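Local coordinates for protein CrmK (Actinoalloteichus sp. WH1-2216-6, PDB 5I1V) that is a flavin-dependent oxidase with covalently bound FAD that takes part in recycling shunt products during caerulomycin biosynthesis, at residues P31-R35 / E49-K55; M84-G88 / Q106-L111; Y112-T118 / E213-P219; I336-R340 / M405-P411. All coordinates share one frame; numbering follows the deposited sequence.

Interaction 1: residues P31-R35 / E49-K55; sequences PEYFR and EAVAAGK
Arg-35 and Glu-49, and Glu-32 and Lys-55, form two salt bridges between residues 32-35 and 49-55. Arg-35 reaches Glu-49 end-on: NH1 and NH2 both bond to the single oxygen OE1, NH1 at 2.9 Å. That oxygen lies near the guanidinium plane; the carboxylate plane stands 87° from it. Bends at chi2 (67°) and chi3 (58°) turn the end of Arg-35 to this oxygen. Arg-35 NE bonds instead to Thr-8 OG1. In the second pair, Lys-55 NZ bonds to Glu-32 OE2 at 2.9 Å, on the oxygen's syn lone pair, and weakly to OE1. Between the pairs, a water accepts from Tyr-33 OH at 2.7 Å and donates to Glu-49 OE1. With an alanine at Glu-49, the NH1 and NH2 ends of Arg-35 would probably lose their anion and the water an acceptor. The helix ends in a Schellman motif, with Gly-54 at C-prime and Lys-55 N bonded to Ala-50 O. Strand 33-36, helix 40-52 and the parallel strand 57-60 form a beta-alpha-beta crossover of the FAD binding domain.

Interaction 2: residues M84-G88 / Q106-L111; sequences MSHVG and QIYRVL
At chi1 175° Val-87 sends CG1 away from its own nitrogen and sets CG2 beside it, and the two methyls meet different residues of helix 104-115. Gln-106 has its CG anti as well (chi1 168°), and its extended chain carries the amide out to the loop before strand 87-90. CG2 of Val-87 packs against CG1 of Ile-107 at 3.8 Å, the side chains crossing at about a right angle. CG1 of Val-87 lies 3.8 Å from CG1 of Val-110; these two side chains run past each other in opposite directions. Leu-111 CD2 adds a looser touch on the same Val-87 methyl, CG1, at 4.2 Å. The amide of Gln-106 gives one weak hydrogen bond, NE2 to Ser-85 O at 2.9 Å, bent to 130° at the hydrogen. Its OE1 accepts from Thr-103 N. Ala-102 also packs on Val-87 and Ile-107. The packing thus rests on dispersion contacts of the two Val-87 methyls, while the weak, bent amide bond probably adds little strength and mainly ties the loop at Ser-85 to the helix.

Interaction 3: residues Y112-T118 / E213-P219; sequences YKNYGVT and EEALPRP
Thr-118 N donates a straight hydrogen bond to Pro-217 O, 2.9 Å long with 157° at the hydrogen. The same carbonyl oxygen receives a CA-H...O contact from Val-117 CA at 3.3 Å. Apolar packing surrounds this link. Val-117 CG2 sits 3.8 Å from Leu-216 CB. Pro-219 CG meets Tyr-112 CE1 at 3.7 Å, and Pro-219 CB reaches Thr-118 CG2. With CG anti to the backbone N (chi1 -170°), Tyr-112 directs its ring to the proline. A serine in place of Tyr-112 would probably open a gap beside Pro-219 and Trp-319, whose ring also meets the tyrosine. Helix 104-115 ends here, and Gly-116 leaves it with positive phi; the turn that follows lies along the loop after helix 212-215. At the helix end, round Tyr-115, the contact turns polar. Tyr-115 O lies 3.4 Å from Glu-213 CG. The carboxylate OE2 of Glu-213 comes to the edge of the Tyr-115 ring and takes a water that also donates weakly to Asn-114 O. The main partner of OE2 is Arg-4 of the second subunit, in a salt bridge. Asn-114 OD1 bonds to Tyr-38 and Ser-83 of that subunit.

Interaction 4: residues I336-R340 / M405-P411; sequences IGVRR and MVAWTDP
Strands 339-347 and 400-408 are antiparallel neighbours in the large sheet, and this contact covers one end of their pairing. Arg-339 and Trp-408 form a hydrogen-bonded pair. Arg-339 N reaches Trp-408 O at 2.7 Å, and Trp-408 N returns a bond to Arg-339 O at 2.9 Å. Arg-340 and Ala-407 are the next, non-hydrogen-bonded pair. A CA-H...O contact goes from Ala-407 CA to Arg-339 O.

The CB of Arg-339 lies over the indole of Trp-408. It makes a CH-pi contact 3.9 Å from the centroid of the five-membered ring, 18° off the normal. The chain then bends at chi3 (79°), and the guanidinium passes on to Pro-411. Pro-411 CB covers one face of it, 3.8 Å from Arg-339 CZ, while Trp-408 NE1 stands at its edge. Asp-414 takes both Arg-339 NH2, in a salt bridge, and Trp-408 NE1, in a hydrogen bond.

On the side of Arg-340 and Ala-407, Val-338 CG1 packs 3.7 Å from Ala-407 CB and also lies over the guanidinium of Arg-340. Arg-340 NE forms a salt bridge with Asp-23. Just beyond the strand ends, a water donates to Gly-337 O at 2.8 Å and to Thr-409 O. Arg-315 of the second subunit also bonds to Gly-337 O.

Helix 414-428 packs on Val-406 and supplies Asp-414 and His-417 beside Trp-408. Arg-340 points to the opposite face, where its side chain comes about 6 Å from the FAD.

In the fold
Along the chain interactions 1, 2 and 3 open in that order, and interaction 4 last. Interactions 2 and 3 are neighbours, with centres about 12 Å apart; both use helix 104-115, and Leu-111 of the former packs on Val-117 and Leu-216 of the latter. Interaction 1 lies about 29 Å from interaction 2, centre to centre, at the small mixed sheet of the same FAD binding domain. Interaction 4 belongs to the separate large antiparallel sheet, its centre about 36 Å from that of interaction 3. Both meet the second subunit. Interaction 4 comes nearest the FAD. As in relatives of this family, the cofactor probably lies between the FAD binding domain and the part with the large sheet.

Interaction 1: residues P31-R35 / E49-K55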
loop_
_atom_site.group_PDB
_atom_site.type_symbol
_atom_site.label_atom_id
_atom_site.label_comp_id
_atom_site.label_asym_id
_atom_site.label_seq_id
_atom_site.Cartn_x
_atom_site.Cartn_y
_atom_site.Cartn_z
ATOM N N PRO A 31 -10.582 -5.784 -24.020
ATOM C CA PRO A 31 -9.829 -5.893 -25.273
ATOM C C PRO A 31 -9.764 -7.322 -25.832
ATOM O O PRO A 31 -10.029 -8.317 -25.142
ATOM C CB PRO A 31 -8.436 -5.409 -24.840
ATOM C CG PRO A 31 -8.337 -5.974 -23.479
ATOM C CD PRO A 31 -9.673 -5.627 -22.885
ATOM N N GLU A 32 -9.377 -7.419 -27.094
ATOM C CA GLU A 32 -8.934 -8.652 -27.695
ATOM C C GLU A 32 -7.872 -9.333 -26.842
ATOM O O GLU A 32 -7.879 -10.554 -26.644
ATOM C CB GLU A 32 -8.293 -8.325 -29.045
ATOM C CG GLU A 32 -8.538 -9.342 -30.116
ATOM C CD GLU A 32 -7.703 -9.054 -31.360
ATOM O OE1 GLU A 32 -7.012 -9.999 -31.789
ATOM O OE2 GLU A 32 -7.719 -7.896 -31.863
ATOM N N TYR A 33 -6.907 -8.529 -26.386
ATOM C CA TYR A 33 -5.905 -9.014 -25.506
ATOM C C TYR A 33 -5.271 -7.870 -24.746
ATOM O O TYR A 33 -5.317 -6.709 -25.173
ATOM C CB TYR A 33 -4.842 -9.847 -26.277
ATOM C CG TYR A 33 -4.139 -9.161 -27.396
ATOM C CD1 TYR A 33 -2.977 -8.462 -27.192
ATOM C CD2 TYR A 33 -4.648 -9.212 -28.667
ATOM C CE1 TYR A 33 -2.308 -7.858 -28.243
ATOM C CE2 TYR A 33 -4.034 -8.578 -29.709
ATOM C CZ TYR A 33 -2.849 -7.905 -29.498
ATOM O OH TYR A 33 -2.240 -7.262 -30.555
ATOM N N PHE A 34 -4.689 -8.193 -23.607
ATOM C CA PHE A 34 -3.710 -7.334 -22.936
ATOM C C PHE A 34 -2.309 -7.789 -23.368
ATOM O O PHE A 34 -2.008 -9.020 -23.525
ATOM C CB PHE A 34 -3.826 -7.459 -21.418
ATOM C CG PHE A 34 -5.155 -7.030 -20.882
ATOM C CD1 PHE A 34 -6.187 -7.935 -20.771
ATOM C CD2 PHE A 34 -5.359 -5.726 -20.474
ATOM C CE1 PHE A 34 -7.406 -7.552 -20.230
ATOM C CE2 PHE A 34 -6.571 -5.345 -19.946
ATOM C CZ PHE A 34 -7.592 -6.254 -19.855
ATOM N N ARG A 35 -1.403 -6.829 -23.522
ATOM C CA ARG A 35 -0.024 -7.178 -23.810
ATOM C C ARG A 35 0.806 -6.590 -22.650
ATOM O O ARG A 35 0.617 -5.436 -22.328
ATOM C CB ARG A 35 0.366 -6.577 -25.173
ATOM C CG ARG A 35 1.841 -6.759 -25.553
ATOM C CD ARG A 35 2.244 -8.173 -25.797
ATOM N NE ARG A 35 1.458 -8.802 -26.866
ATOM C CZ ARG A 35 1.627 -8.572 -28.160
ATOM N NH1 ARG A 35 2.563 -7.732 -28.596
ATOM N NH2 ARG A 35 0.872 -9.197 -29.025
ATOM N N GLU A 49 2.107 -3.838 -34.296
ATOM C CA GLU A 49 1.022 -4.792 -34.587
ATOM C C GLU A 49 -0.340 -4.105 -34.679
ATOM O O GLU A 49 -1.101 -4.342 -35.652
ATOM C CB GLU A 49 0.985 -5.900 -33.535
ATOM C CG GLU A 49 2.188 -6.842 -33.623
ATOM C CD GLU A 49 2.367 -7.743 -32.381
ATOM O OE1 GLU A 49 1.659 -7.578 -31.356
ATOM O OE2 GLU A 49 3.244 -8.621 -32.426
ATOM N N ALA A 50 -0.650 -3.274 -33.682
ATOM C CA ALA A 50 -1.927 -2.618 -33.604
ATOM C C ALA A 50 -2.070 -1.625 -34.745
ATOM O O ALA A 50 -3.093 -1.604 -35.446
ATOM C CB ALA A 50 -2.127 -1.956 -32.251
ATOM N N VAL A 51 -1.020 -0.884 -35.028
ATOM C CA VAL A 51 -1.057 0.071 -36.105
ATOM C C VAL A 51 -1.260 -0.629 -37.466
ATOM O O VAL A 51 -1.999 -0.136 -38.326
ATOM C CB VAL A 51 0.223 0.940 -36.176
ATOM C CG1 VAL A 51 0.263 1.720 -37.499
ATOM C CG2 VAL A 51 0.226 1.926 -35.023
ATOM N N ALA A 52 -0.604 -1.745 -37.668
ATOM C CA ALA A 52 -0.664 -2.398 -38.960
ATOM C C ALA A 52 -2.116 -2.764 -39.316
ATOM O O ALA A 52 -2.557 -2.558 -40.444
ATOM C CB ALA A 52 0.209 -3.636 -38.988
ATOM N N ALA A 53 -2.828 -3.309 -38.352
ATOM C CA ALA A 53 -4.145 -3.855 -38.600
ATOM C C ALA A 53 -5.235 -2.880 -38.196
ATOM O O ALA A 53 -6.384 -3.258 -38.165
ATOM C CB ALA A 53 -4.321 -5.158 -37.834
ATOM N N GLY A 54 -4.876 -1.633 -37.879
ATOM C CA GLY A 54 -5.854 -0.621 -37.554
ATOM C C GLY A 54 -6.563 -0.785 -36.215
ATOM O O GLY A 54 -7.612 -0.195 -36.020
ATOM N N LYS A 55 -6.015 -1.595 -35.309
ATOM C CA LYS A 55 -6.599 -1.812 -33.953
ATOM C C LYS A 55 -6.467 -0.629 -33.057
ATOM O O LYS A 55 -5.446 0.077 -33.049
ATOM C CB LYS A 55 -5.898 -2.984 -33.253
ATOM C CG LYS A 55 -5.949 -4.238 -34.075
ATOM C CD LYS A 55 -5.481 -5.483 -33.351
ATOM C CE LYS A 55 -5.994 -6.674 -34.159
ATOM N NZ LYS A 55 -5.458 -7.942 -33.647
HETATM O O HOH W 1 -0.152 -5.665 -30.115
#

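Interaction 2: residues M84-G88 / Q106-L111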
loop_
_atom_site.group_PDB
_atom_site.type_symbol
_atom_site.label_atom_id
_atom_site.label_comp_id
_atom_site.label_asym_id
_atom_site.label_seq_id
_atom_site.Cartn_x
_atom_site.Cartn_y
_atom_site.Cartn_z
ATOM N N MET A 84 7.255 -2.970 -16.240
ATOM C CA MET A 84 8.392 -2.089 -16.488
ATOM C C MET A 84 8.374 -1.019 -15.387
ATOM O O MET A 84 7.813 0.049 -15.561
ATOM C CB MET A 84 8.264 -1.429 -17.888
ATOM C CG MET A 84 8.363 -2.420 -19.043
ATOM S SD MET A 84 8.145 -1.735 -20.693
ATOM C CE MET A 84 9.407 -0.476 -20.806
ATOM N N SER A 85 8.956 -1.347 -14.242
ATOM C CA SER A 85 8.893 -0.466 -13.079
ATOM C C SER A 85 10.279 -0.153 -12.512
ATOM O O SER A 85 10.415 0.261 -11.368
ATOM C CB SER A 85 8.008 -1.105 -12.021
ATOM O OG SER A 85 8.634 -2.347 -11.664
ATOM N N HIS A 86 11.339 -0.338 -13.313
ATOM C CA HIS A 86 12.637 0.037 -12.843
ATOM C C HIS A 86 12.745 1.511 -12.437
ATOM O O HIS A 86 12.284 2.392 -13.169
ATOM C CB HIS A 86 13.685 -0.287 -13.908
ATOM C CG HIS A 86 15.049 0.164 -13.530
ATOM N ND1 HIS A 86 15.816 -0.519 -12.610
ATOM C CD2 HIS A 86 15.771 1.243 -13.904
ATOM C CE1 HIS A 86 16.970 0.108 -12.457
ATOM N NE2 HIS A 86 16.971 1.174 -13.238
ATOM N N VAL A 87 13.403 1.769 -11.295
ATOM C CA VAL A 87 13.786 3.127 -10.818
ATOM C C VAL A 87 15.282 3.069 -10.443
ATOM O O VAL A 87 15.695 2.178 -9.723
ATOM C CB VAL A 87 12.971 3.541 -9.576
ATOM C CG1 VAL A 87 13.441 4.870 -9.002
ATOM C CG2 VAL A 87 11.502 3.646 -9.934
ATOM N N GLY A 88 16.091 3.947 -11.007
ATOM C CA GLY A 88 17.545 3.877 -10.823
ATOM C C GLY A 88 18.195 5.156 -11.319
ATOM O O GLY A 88 17.629 5.848 -12.142
ATOM N N GLN A 106 6.529 3.707 -4.604
ATOM C CA GLN A 106 7.702 2.928 -4.831
ATOM C C GLN A 106 8.869 3.816 -5.188
ATOM O O GLN A 106 9.974 3.642 -4.689
ATOM C CB GLN A 106 7.409 1.982 -6.003
ATOM C CG GLN A 106 8.595 1.270 -6.601
ATOM C CD GLN A 106 8.311 0.724 -8.002
ATOM O OE1 GLN A 106 7.146 0.694 -8.488
ATOM N NE2 GLN A 106 9.375 0.276 -8.662
ATOM N N ILE A 107 8.621 4.736 -6.112
ATOM C CA ILE A 107 9.596 5.696 -6.543
ATOM C C ILE A 107 10.108 6.466 -5.299
ATOM O O ILE A 107 11.335 6.614 -5.096
ATOM C CB ILE A 107 8.978 6.692 -7.588
ATOM C CG1 ILE A 107 8.678 6.012 -8.923
ATOM C CG2 ILE A 107 9.935 7.812 -7.892
ATOM C CD1 ILE A 107 7.768 6.813 -9.836
ATOM N N TYR A 108 9.200 6.935 -4.447
ATOM C CA TYR A 108 9.640 7.745 -3.331
ATOM C C TYR A 108 10.543 6.937 -2.408
ATOM O O TYR A 108 11.555 7.454 -1.913
ATOM C CB TYR A 108 8.493 8.276 -2.509
ATOM C CG TYR A 108 7.614 9.301 -3.180
ATOM C CD1 TYR A 108 8.082 10.098 -4.218
ATOM C CD2 TYR A 108 6.300 9.496 -2.735
ATOM C CE1 TYR A 108 7.255 11.040 -4.815
ATOM C CE2 TYR A 108 5.474 10.449 -3.320
ATOM C CZ TYR A 108 5.965 11.210 -4.364
ATOM O OH TYR A 108 5.168 12.153 -4.961
ATOM N N ARG A 109 10.174 5.683 -2.169
ATOM C CA ARG A 109 10.914 4.843 -1.258
ATOM C C ARG A 109 12.288 4.573 -1.802
ATOM O O ARG A 109 13.242 4.640 -1.059
ATOM C CB ARG A 109 10.209 3.507 -1.015
ATOM C CG ARG A 109 9.120 3.591 0.030
ATOM C CD ARG A 109 8.822 2.184 0.509
ATOM N NE ARG A 109 7.821 1.617 -0.351
ATOM C CZ ARG A 109 6.527 1.547 -0.046
ATOM N NH1 ARG A 109 6.067 1.980 1.133
ATOM N NH2 ARG A 109 5.684 1.021 -0.930
ATOM N N VAL A 110 12.398 4.289 -3.095
ATOM C CA VAL A 110 13.701 4.043 -3.703
ATOM C C VAL A 110 14.621 5.279 -3.675
ATOM O O VAL A 110 15.799 5.199 -3.309
ATOM C CB VAL A 110 13.548 3.545 -5.150
ATOM C CG1 VAL A 110 14.907 3.430 -5.827
ATOM C CG2 VAL A 110 12.868 2.168 -5.146
ATOM N N LEU A 111 14.104 6.401 -4.146
ATOM C CA LEU A 111 14.846 7.648 -4.204
ATOM C C LEU A 111 15.305 8.080 -2.833
ATOM O O LEU A 111 16.471 8.439 -2.660
ATOM C CB LEU A 111 14.028 8.774 -4.817
ATOM C CG LEU A 111 13.782 8.636 -6.305
ATOM C CD1 LEU A 111 13.166 9.924 -6.871
ATOM C CD2 LEU A 111 15.023 8.234 -7.077
#

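Interaction 3: residues Y112-T118 / E213-P219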
loop_
_atom_site.group_PDB
_atom_site.type_symbol
_atom_site.label_atom_id
_atom_site.label_comp_id
_atom_site.label_asym_id
_atom_site.label_seq_id
_atom_site.Cartn_x
_atom_site.Cartn_y
_atom_site.Cartn_z
ATOM N N TYR A 112 14.427 7.991 -1.850
ATOM C CA TYR A 112 14.716 8.504 -0.575
ATOM C C TYR A 112 15.671 7.611 0.201
ATOM O O TYR A 112 16.666 8.086 0.692
ATOM C CB TYR A 112 13.427 8.772 0.247
ATOM C CG TYR A 112 13.823 9.530 1.480
ATOM C CD1 TYR A 112 14.192 10.859 1.407
ATOM C CD2 TYR A 112 13.974 8.871 2.704
ATOM C CE1 TYR A 112 14.616 11.553 2.539
ATOM C CE2 TYR A 112 14.397 9.549 3.834
ATOM C CZ TYR A 112 14.706 10.878 3.773
ATOM O OH TYR A 112 15.136 11.489 4.944
ATOM N N LYS A 113 15.413 6.318 0.292
ATOM C CA LYS A 113 16.271 5.481 1.122
ATOM C C LYS A 113 17.669 5.355 0.486
ATOM O O LYS A 113 18.677 5.388 1.172
ATOM C CB LYS A 113 15.658 4.123 1.377
ATOM C CG LYS A 113 14.372 4.191 2.197
ATOM C CD LYS A 113 13.907 2.822 2.625
ATOM C CE LYS A 113 12.501 2.874 3.167
ATOM N NZ LYS A 113 12.194 1.579 3.843
ATOM N N ASN A 114 17.728 5.257 -0.826
ATOM C CA ASN A 114 19.021 5.044 -1.470
ATOM C C ASN A 114 19.881 6.290 -1.692
ATOM O O ASN A 114 21.131 6.198 -1.728
ATOM C CB ASN A 114 18.843 4.307 -2.778
ATOM C CG ASN A 114 18.382 2.894 -2.558
ATOM O OD1 ASN A 114 19.143 2.053 -2.101
ATOM N ND2 ASN A 114 17.132 2.629 -2.859
ATOM N N TYR A 115 19.225 7.418 -1.881
ATOM C CA TYR A 115 19.939 8.644 -2.235
ATOM C C TYR A 115 19.632 9.849 -1.398
ATOM O O TYR A 115 20.381 10.849 -1.458
ATOM C CB TYR A 115 19.708 8.970 -3.703
ATOM C CG TYR A 115 19.838 7.801 -4.685
ATOM C CD1 TYR A 115 21.068 7.385 -5.144
ATOM C CD2 TYR A 115 18.710 7.126 -5.141
ATOM C CE1 TYR A 115 21.199 6.339 -6.068
ATOM C CE2 TYR A 115 18.814 6.082 -6.073
ATOM C CZ TYR A 115 20.070 5.678 -6.509
ATOM O OH TYR A 115 20.171 4.650 -7.438
ATOM N N GLY A 116 18.526 9.794 -0.665
ATOM C CA GLY A 116 18.150 10.871 0.201
ATOM C C GLY A 116 17.418 12.001 -0.506
ATOM O O GLY A 116 17.288 13.099 0.046
ATOM N N VAL A 117 16.918 11.732 -1.706
ATOM C CA VAL A 117 16.278 12.766 -2.536
ATOM C C VAL A 117 14.773 12.440 -2.764
ATOM O O VAL A 117 14.285 11.348 -2.454
ATOM C CB VAL A 117 17.068 12.940 -3.889
ATOM C CG1 VAL A 117 18.541 13.081 -3.657
ATOM C CG2 VAL A 117 16.907 11.777 -4.848
ATOM N N THR A 118 14.036 13.392 -3.321
ATOM C CA THR A 118 12.709 13.177 -3.712
ATOM C C THR A 118 12.351 14.118 -4.897
ATOM O O THR A 118 13.131 14.981 -5.238
ATOM C CB THR A 118 11.778 13.401 -2.526
ATOM O OG1 THR A 118 10.529 12.757 -2.785
ATOM C CG2 THR A 118 11.544 14.835 -2.273
ATOM N N GLU A 213 23.013 12.017 -5.149
ATOM C CA GLU A 213 22.579 12.735 -3.965
ATOM C C GLU A 213 22.324 14.230 -4.210
ATOM O O GLU A 213 21.709 14.901 -3.363
ATOM C CB GLU A 213 23.608 12.574 -2.858
ATOM C CG GLU A 213 23.633 11.188 -2.262
ATOM C CD GLU A 213 24.391 10.166 -3.111
ATOM O OE1 GLU A 213 25.190 10.530 -4.002
ATOM O OE2 GLU A 213 24.177 8.968 -2.865
ATOM N N GLU A 214 22.864 14.751 -5.301
ATOM C CA GLU A 214 22.655 16.142 -5.683
ATOM C C GLU A 214 21.725 16.333 -6.879
ATOM O O GLU A 214 21.390 17.473 -7.210
ATOM C CB GLU A 214 23.997 16.788 -6.005
ATOM C CG GLU A 214 24.737 17.270 -4.770
ATOM C CD GLU A 214 25.442 16.145 -4.068
ATOM O OE1 GLU A 214 26.193 15.420 -4.757
ATOM O OE2 GLU A 214 25.244 15.990 -2.834
ATOM N N ALA A 215 21.333 15.241 -7.537
ATOM C CA ALA A 215 20.621 15.347 -8.795
ATOM C C ALA A 215 19.138 15.675 -8.616
ATOM O O ALA A 215 18.509 16.177 -9.538
ATOM C CB ALA A 215 20.820 14.098 -9.624
ATOM N N LEU A 216 18.604 15.495 -7.418
ATOM C CA LEU A 216 17.229 15.912 -7.081
ATOM C C LEU A 216 17.224 16.520 -5.700
ATOM O O LEU A 216 18.150 16.280 -4.918
ATOM C CB LEU A 216 16.270 14.705 -7.127
ATOM C CG LEU A 216 15.669 14.214 -8.464
ATOM C CD1 LEU A 216 14.874 12.944 -8.319
ATOM C CD2 LEU A 216 14.864 15.267 -9.203
ATOM N N PRO A 217 16.187 17.301 -5.363
ATOM C CA PRO A 217 16.193 17.965 -4.055
ATOM C C PRO A 217 16.057 17.013 -2.876
ATOM O O PRO A 217 15.500 15.920 -3.011
ATOM C CB PRO A 217 14.986 18.908 -4.097
ATOM C CG PRO A 217 14.310 18.721 -5.409
ATOM C CD PRO A 217 15.080 17.724 -6.229
ATOM N N ARG A 218 16.618 17.425 -1.730
ATOM C CA ARG A 218 16.481 16.697 -0.488
ATOM C C ARG A 218 15.268 17.250 0.184
ATOM O O ARG A 218 15.223 18.443 0.392
ATOM C CB ARG A 218 17.685 16.966 0.420
ATOM C CG ARG A 218 18.933 16.230 0.008
ATOM C CD ARG A 218 20.016 16.421 1.055
ATOM N NE ARG A 218 21.280 16.639 0.367
ATOM C CZ ARG A 218 22.052 15.673 -0.116
ATOM N NH1 ARG A 218 21.692 14.398 0.023
ATOM N NH2 ARG A 218 23.186 15.983 -0.752
ATOM N N PRO A 219 14.294 16.410 0.562
ATOM C CA PRO A 219 13.160 17.043 1.279
ATOM C C PRO A 219 13.578 17.496 2.685
ATOM O O PRO A 219 14.670 17.137 3.142
ATOM C CB PRO A 219 12.156 15.917 1.361
ATOM C CG PRO A 219 13.006 14.663 1.456
ATOM C CD PRO A 219 14.235 14.948 0.626
HETATM O O HOH W 2 23.657 7.825 -0.298
#

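Interaction 4: residues I336-R340 / M405-P411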
loop_
_atom_site.group_PDB
_atom_site.type_symbol
_atom_site.label_atom_id
_atom_site.label_comp_id
_atom_site.label_asym_id
_atom_site.label_seq_id
_atom_site.Cartn_x
_atom_site.Cartn_y
_atom_site.Cartn_z
ATOM N N ILE A 336 -9.933 -1.058 -3.412
ATOM C CA ILE A 336 -10.188 -2.211 -4.263
ATOM C C ILE A 336 -11.661 -2.482 -4.457
ATOM O O ILE A 336 -12.397 -2.588 -3.506
ATOM C CB ILE A 336 -9.583 -3.492 -3.668
ATOM C CG1 ILE A 336 -8.086 -3.299 -3.389
ATOM C CG2 ILE A 336 -9.778 -4.660 -4.640
ATOM C CD1 ILE A 336 -7.256 -3.183 -4.664
ATOM N N GLY A 337 -12.052 -2.637 -5.714
ATOM C CA GLY A 337 -13.435 -2.946 -6.081
ATOM C C GLY A 337 -14.352 -1.755 -5.918
ATOM O O GLY A 337 -15.559 -1.921 -5.643
ATOM N N VAL A 338 -13.803 -0.561 -6.097
ATOM C CA VAL A 338 -14.544 0.676 -5.812
ATOM C C VAL A 338 -14.931 1.438 -7.063
ATOM O O VAL A 338 -14.106 1.623 -7.982
ATOM C CB VAL A 338 -13.693 1.599 -4.916
ATOM C CG1 VAL A 338 -14.416 2.904 -4.623
ATOM C CG2 VAL A 338 -13.359 0.870 -3.632
ATOM N N ARG A 339 -16.165 1.909 -7.086
ATOM C CA ARG A 339 -16.686 2.726 -8.185
ATOM C C ARG A 339 -16.528 4.194 -7.783
ATOM O O ARG A 339 -16.707 4.537 -6.607
ATOM C CB ARG A 339 -18.127 2.346 -8.478
ATOM C CG ARG A 339 -18.336 0.885 -8.823
ATOM C CD ARG A 339 -19.807 0.484 -8.913
ATOM N NE ARG A 339 -20.440 0.877 -10.174
ATOM C CZ ARG A 339 -20.350 0.192 -11.318
ATOM N NH1 ARG A 339 -19.640 -0.925 -11.399
ATOM N NH2 ARG A 339 -20.932 0.654 -12.413
ATOM N N ARG A 340 -16.165 5.054 -8.720
ATOM C CA ARG A 340 -15.794 6.449 -8.390
ATOM C C ARG A 340 -16.178 7.428 -9.434
ATOM O O ARG A 340 -16.238 7.092 -10.623
ATOM C CB ARG A 340 -14.268 6.625 -8.239
ATOM C CG ARG A 340 -13.557 5.518 -7.511
ATOM C CD ARG A 340 -12.040 5.687 -7.584
ATOM N NE ARG A 340 -11.392 4.576 -6.875
ATOM C CZ ARG A 340 -11.250 4.519 -5.555
ATOM N NH1 ARG A 340 -10.691 3.452 -4.996
ATOM N NH2 ARG A 340 -11.687 5.519 -4.787
ATOM N N MET A 405 -15.038 14.143 -4.893
ATOM C CA MET A 405 -15.055 12.708 -5.082
ATOM C C MET A 405 -16.262 12.034 -4.393
ATOM O O MET A 405 -16.748 12.515 -3.359
ATOM C CB MET A 405 -13.686 12.126 -4.705
ATOM C CG MET A 405 -13.558 11.194 -3.512
ATOM S SD MET A 405 -13.065 9.470 -3.937
ATOM C CE MET A 405 -11.912 9.627 -5.305
ATOM N N VAL A 406 -16.768 10.979 -5.040
ATOM C CA VAL A 406 -17.757 10.056 -4.474
ATOM C C VAL A 406 -17.208 8.691 -4.812
ATOM O O VAL A 406 -16.665 8.492 -5.934
ATOM C CB VAL A 406 -19.187 10.188 -5.058
ATOM C CG1 VAL A 406 -19.871 11.422 -4.549
ATOM C CG2 VAL A 406 -19.181 10.268 -6.555
ATOM N N ALA A 407 -17.195 7.822 -3.806
ATOM C CA ALA A 407 -16.750 6.422 -3.942
ATOM C C ALA A 407 -17.818 5.495 -3.375
ATOM O O ALA A 407 -18.401 5.766 -2.323
ATOM C CB ALA A 407 -15.450 6.211 -3.255
ATOM N N TRP A 408 -18.119 4.427 -4.099
ATOM C CA TRP A 408 -19.144 3.483 -3.658
ATOM C C TRP A 408 -18.872 2.100 -4.255
ATOM O O TRP A 408 -17.933 1.921 -5.065
ATOM C CB TRP A 408 -20.537 4.016 -4.024
ATOM C CG TRP A 408 -20.861 4.022 -5.477
ATOM C CD1 TRP A 408 -21.612 3.106 -6.133
ATOM C CD2 TRP A 408 -20.443 4.969 -6.462
ATOM N NE1 TRP A 408 -21.718 3.425 -7.450
ATOM C CE2 TRP A 408 -20.991 4.557 -7.692
ATOM C CE3 TRP A 408 -19.651 6.126 -6.432
ATOM C CZ2 TRP A 408 -20.821 5.281 -8.872
ATOM C CZ3 TRP A 408 -19.458 6.828 -7.609
ATOM C CH2 TRP A 408 -20.042 6.415 -8.806
ATOM N N THR A 409 -19.669 1.112 -3.866
ATOM C CA THR A 409 -19.405 -0.238 -4.326
ATOM C C THR A 409 -20.539 -0.886 -5.084
ATOM O O THR A 409 -20.292 -1.741 -5.912
ATOM C CB THR A 409 -18.999 -1.162 -3.167
ATOM O OG1 THR A 409 -20.009 -1.134 -2.158
ATOM C CG2 THR A 409 -17.653 -0.742 -2.559
ATOM N N ASP A 410 -21.785 -0.487 -4.824
ATOM C CA ASP A 410 -22.944 -1.143 -5.479
ATOM C C ASP A 410 -23.312 -0.461 -6.797
ATOM O O ASP A 410 -23.618 0.725 -6.801
ATOM C CB ASP A 410 -24.158 -1.132 -4.533
ATOM C CG ASP A 410 -25.333 -1.948 -5.065
ATOM O OD1 ASP A 410 -25.482 -2.156 -6.303
ATOM O OD2 ASP A 410 -26.131 -2.378 -4.217
ATOM N N PRO A 411 -23.293 -1.193 -7.916
ATOM C CA PRO A 411 -23.642 -0.581 -9.214
ATOM C C PRO A 411 -25.066 -0.018 -9.294
ATOM O O PRO A 411 -25.329 0.932 -10.057
ATOM C CB PRO A 411 -23.493 -1.735 -10.216
ATOM C CG PRO A 411 -22.774 -2.799 -9.514
ATOM C CD PRO A 411 -22.980 -2.627 -8.045
HETATM O O HOH W 3 -17.946 -2.287 -7.077
#